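CBS domain containing membrane protein (Sphaerobacter thermophilus, PDB 4ESY) is of unknown function but carries a C-terminal pair of CBS domains, the part described here, which in related proteins commonly bind adenosine-containing ligands as regulatory modules. Local coordinates at residues L61-I75 against T101-P114. Residues are numbered along the deposited sequence; the frame is centred on the assembly and turned at random.
Sequences LVGIITESDFLRGSI and TGRKLTASAVMTQP
I64 and T112 form a single antiparallel bridge, a hydrogen-bonded pair that joins strand 61-64 to the residues that follow the short helix 107-110. I64 N donates a hydrogen bond to T112 O at 2.9 Å, and T112 N donates one back to I64 O at 2.8 Å. One water also donates to I64 O and to D69 OD2 and lies close to T112 OG1. Next along the strand, in one conformer of Q113, NE2 donates a hydrogen bond to V62 O at 2.8 Å; V62 O lies in the Q113 amide plane and NE2 in the carbonyl plane. V62 and G63 form a classic beta bulge facing V54 of strand 53-55. The M111 side chain, a selenomethionine extended beyond CG, runs past G63, with SE 3.9 Å from G63 CA. The M111 methyl CE ends against V62 O. This is where the first CBS motif of the pair meets the start of the second: the chain leaves helix 92-102, forms the short, weakly bonded helix 107-110 and passes along edge strand 61-64. V110 CG2 touches I65 CD1 at 3.7 Å, and V110 CB and CG1 lie against D69 O. I65 extends fully, with CG1 anti to the backbone N (chi1 -172°), and this carries CD1 to A107 as well. R72 CD lies 3.4 Å from V110 O, while R72 NH1 meets the T112 methyl CG2. R72 NE forms a salt bridge to D69 OD1, reaching it from above the carboxylate plane. D69 OD2 also accepts from T66 N. Farther along, L105 CD1 rests on G73 CA, and I75 CD1 packs on G102 CA at 3.6 Å.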
# COMPACT_ATOMS: atom_id res chain seq x y z
N LEU B 61 16.48 -1.28 16.56
CA LEU B 61 15.29 -1.94 15.99
C LEU B 61 14.92 -3.17 16.82
O LEU B 61 15.76 -3.99 17.10
CB LEU B 61 15.61 -2.42 14.57
CG LEU B 61 14.49 -3.09 13.81
CD1 LEU B 61 13.40 -2.07 13.52
CD2 LEU B 61 15.04 -3.66 12.50
N VAL B 62 13.66 -3.33 17.19
CA VAL B 62 13.23 -4.53 17.87
C VAL B 62 12.02 -5.18 17.16
O VAL B 62 11.68 -6.31 17.44
CB VAL B 62 12.88 -4.31 19.39
CG1 VAL B 62 14.13 -4.01 20.21
CG2 VAL B 62 11.76 -3.24 19.57
N GLY B 63 11.41 -4.48 16.21
CA GLY B 63 10.23 -5.04 15.57
C GLY B 63 9.71 -4.09 14.51
O GLY B 63 10.32 -3.05 14.25
N ILE B 64 8.62 -4.51 13.89
CA ILE B 64 7.88 -3.75 12.89
C ILE B 64 6.41 -3.77 13.28
O ILE B 64 5.91 -4.78 13.77
CB ILE B 64 7.94 -4.45 11.56
CG1 ILE B 64 9.39 -4.73 11.22
CG2 ILE B 64 7.27 -3.57 10.47
CD1 ILE B 64 10.16 -3.47 10.95
N ILE B 65 5.71 -2.66 13.07
CA ILE B 65 4.29 -2.67 13.39
C ILE B 65 3.56 -1.99 12.23
O ILE B 65 4.08 -1.03 11.64
CB ILE B 65 4.04 -1.93 14.76
CG1 ILE B 65 2.59 -2.06 15.26
CG2 ILE B 65 4.45 -0.47 14.67
CD1 ILE B 65 2.40 -1.43 16.72
N THR B 66 2.38 -2.53 11.90
CA THR B 66 1.54 -2.01 10.83
C THR B 66 0.11 -1.86 11.32
O THR B 66 -0.24 -2.34 12.43
CB THR B 66 1.41 -3.02 9.68
OG1 THR B 66 0.74 -4.18 10.19
CG2 THR B 66 2.78 -3.40 9.11
N GLU B 67 -0.71 -1.21 10.51
CA GLU B 67 -2.11 -1.01 10.89
C GLU B 67 -2.80 -2.34 11.19
O GLU B 67 -3.56 -2.42 12.14
CB GLU B 67 -2.87 -0.25 9.82
CG GLU B 67 -2.27 1.12 9.50
CD GLU B 67 -2.74 1.67 8.14
OE1 GLU B 67 -3.08 0.87 7.24
OE2 GLU B 67 -2.77 2.91 7.97
N SER B 68 -2.49 -3.37 10.39
CA SER B 68 -3.18 -4.64 10.50
C SER B 68 -2.83 -5.32 11.82
O SER B 68 -3.62 -6.11 12.34
CB SER B 68 -2.86 -5.56 9.31
OG SER B 68 -1.45 -5.75 9.21
N ASP B 69 -1.66 -5.00 12.36
CA ASP B 69 -1.26 -5.58 13.64
C ASP B 69 -2.20 -5.24 14.78
O ASP B 69 -2.30 -6.00 15.74
CB ASP B 69 0.17 -5.17 14.04
CG ASP B 69 1.23 -5.82 13.16
OD1 ASP B 69 1.04 -6.99 12.71
OD2 ASP B 69 2.25 -5.14 12.89
N PHE B 70 -2.87 -4.09 14.70
CA PHE B 70 -3.84 -3.70 15.74
C PHE B 70 -4.89 -4.80 15.90
O PHE B 70 -5.36 -5.06 17.00
CB PHE B 70 -4.49 -2.36 15.36
CG PHE B 70 -3.67 -1.17 15.67
CD1 PHE B 70 -4.15 -0.20 16.55
CD2 PHE B 70 -2.38 -1.00 15.10
CE1 PHE B 70 -3.40 0.93 16.87
CE2 PHE B 70 -1.61 0.14 15.41
CZ PHE B 70 -2.12 1.11 16.28
N LEU B 71 -5.24 -5.50 14.82
CA LEU B 71 -6.22 -6.60 14.96
C LEU B 71 -5.76 -7.69 15.90
O LEU B 71 -6.57 -8.42 16.44
CB LEU B 71 -6.54 -7.25 13.60
CG LEU B 71 -6.99 -6.26 12.53
CD1 LEU B 71 -7.22 -6.95 11.18
CD2 LEU B 71 -8.23 -5.56 13.01
N ARG B 72 -4.44 -7.86 16.04
CA ARG B 72 -3.91 -8.87 16.95
C ARG B 72 -4.31 -8.58 18.39
O ARG B 72 -4.32 -9.47 19.23
CB ARG B 72 -2.40 -8.92 16.88
CG ARG B 72 -1.82 -9.36 15.56
CD ARG B 72 -0.29 -9.23 15.64
NE ARG B 72 0.37 -9.50 14.37
CZ ARG B 72 0.53 -10.72 13.86
NH1 ARG B 72 1.15 -10.86 12.70
NH2 ARG B 72 0.07 -11.79 14.50
N GLY B 73 -4.62 -7.33 18.70
CA GLY B 73 -5.16 -6.98 20.01
C GLY B 73 -6.66 -6.76 19.96
O GLY B 73 -7.24 -6.14 20.85
N SER B 74 -7.29 -7.25 18.90
CA SER B 74 -8.73 -7.11 18.72
C SER B 74 -9.22 -5.68 18.60
O SER B 74 -10.35 -5.38 18.97
CB SER B 74 -9.51 -7.82 19.84
OG SER B 74 -9.15 -9.17 19.90
N ILE B 75 -8.37 -4.80 18.05
CA ILE B 75 -8.77 -3.42 17.80
C ILE B 75 -8.66 -3.16 16.30
O ILE B 75 -7.62 -3.41 15.69
CB ILE B 75 -7.78 -2.42 18.47
CG1 ILE B 75 -7.69 -2.65 19.98
CG2 ILE B 75 -8.16 -0.98 18.19
CD1 ILE B 75 -6.46 -1.93 20.60
N THR B 101 -8.86 -0.29 25.55
CA THR B 101 -7.90 -1.33 25.23
C THR B 101 -6.68 -0.75 24.52
O THR B 101 -5.55 -1.16 24.80
CB THR B 101 -8.56 -2.43 24.37
OG1 THR B 101 -9.57 -3.09 25.15
CG2 THR B 101 -7.51 -3.48 23.95
N GLY B 102 -6.88 0.21 23.62
CA GLY B 102 -5.79 0.78 22.87
C GLY B 102 -4.85 1.59 23.76
O GLY B 102 -3.68 1.69 23.46
N ARG B 103 -5.38 2.16 24.84
CA ARG B 103 -4.59 2.95 25.76
C ARG B 103 -3.84 2.03 26.71
O ARG B 103 -3.00 2.48 27.48
CB ARG B 103 -5.49 3.92 26.56
CG ARG B 103 -6.14 5.05 25.74
CD ARG B 103 -6.79 6.12 26.61
NE ARG B 103 -8.06 5.68 27.14
CZ ARG B 103 -9.24 5.92 26.55
NH1 ARG B 103 -9.31 6.60 25.42
NH2 ARG B 103 -10.35 5.46 27.10
N LYS B 104 -4.14 0.74 26.67
CA LYS B 104 -3.46 -0.18 27.59
C LYS B 104 -2.39 -1.03 26.90
O LYS B 104 -1.32 -1.22 27.45
CB LYS B 104 -4.46 -1.08 28.32
CG LYS B 104 -5.30 -0.36 29.37
CD LYS B 104 -6.34 -1.31 29.97
CE LYS B 104 -6.93 -0.76 31.28
NZ LYS B 104 -8.40 -0.52 31.15
N LEU B 105 -2.69 -1.54 25.72
CA LEU B 105 -1.73 -2.36 24.98
C LEU B 105 -0.61 -1.49 24.40
O LEU B 105 -0.83 -0.31 24.08
CB LEU B 105 -2.43 -3.10 23.84
CG LEU B 105 -3.50 -4.15 24.20
CD1 LEU B 105 -3.85 -4.98 22.96
CD2 LEU B 105 -3.06 -5.07 25.33
N THR B 106 0.56 -2.09 24.23
CA THR B 106 1.67 -1.34 23.65
C THR B 106 2.13 -1.94 22.33
O THR B 106 1.74 -3.05 21.97
CB THR B 106 2.88 -1.35 24.59
OG1 THR B 106 3.26 -2.71 24.84
CG2 THR B 106 2.54 -0.66 25.90
N ALA B 107 2.97 -1.20 21.61
CA ALA B 107 3.50 -1.69 20.35
C ALA B 107 4.09 -3.06 20.47
O ALA B 107 3.93 -3.87 19.56
CB ALA B 107 4.55 -0.74 19.80
N SER B 108 4.80 -3.32 21.57
CA SER B 108 5.52 -4.59 21.74
C SER B 108 4.57 -5.80 21.79
O SER B 108 4.95 -6.91 21.46
CB SER B 108 6.39 -4.55 23.00
OG SER B 108 5.60 -4.28 24.14
N ALA B 109 3.33 -5.56 22.19
CA ALA B 109 2.38 -6.63 22.31
C ALA B 109 1.81 -7.06 20.97
O ALA B 109 1.36 -8.20 20.84
CB ALA B 109 1.28 -6.24 23.28
N VAL B 110 1.84 -6.18 19.96
CA VAL B 110 1.40 -6.60 18.64
C VAL B 110 2.46 -6.60 17.52
O VAL B 110 2.18 -7.08 16.43
CB VAL B 110 0.14 -5.78 18.17
CG1 VAL B 110 -1.04 -5.93 19.19
CG2 VAL B 110 0.49 -4.32 17.94
N MSE B 111 3.65 -6.05 17.74
CA MSE B 111 4.61 -5.95 16.65
C MSE B 111 5.09 -7.32 16.14
O MSE B 111 4.96 -8.37 16.81
CB MSE B 111 5.81 -5.09 17.05
CG MSE B 111 6.62 -5.83 18.09
SE MSE B 111 8.08 -4.81 18.80
CE MSE B 111 9.02 -6.30 19.66
N THR B 112 5.63 -7.34 14.93
CA THR B 112 6.24 -8.58 14.45
C THR B 112 7.77 -8.45 14.38
O THR B 112 8.32 -7.34 14.35
CB THR B 112 5.68 -9.00 13.08
OG1 THR B 112 5.89 -7.95 12.14
CG2 THR B 112 4.19 -9.28 13.16
N GLN B 113 8.42 -9.60 14.34
CA GLN B 113 9.85 -9.71 14.11
C GLN B 113 10.10 -9.75 12.62
O GLN B 113 9.41 -10.45 11.88
CB GLN B 113 10.36 -10.98 14.78
CG GLN B 113 10.32 -10.84 16.25
CD GLN B 113 10.92 -9.51 16.65
OE1 GLN B 113 12.09 -9.25 16.39
NE2 GLN B 113 10.11 -8.65 17.26
N PRO B 114 11.10 -8.99 12.16
CA PRO B 114 11.43 -9.05 10.73
C PRO B 114 12.33 -10.26 10.46
O PRO B 114 13.30 -10.48 11.18
CB PRO B 114 12.20 -7.75 10.49
CG PRO B 114 12.89 -7.49 11.85
CD PRO B 114 11.95 -8.04 12.91
O HOH W 1 4.37 -6.18 11.37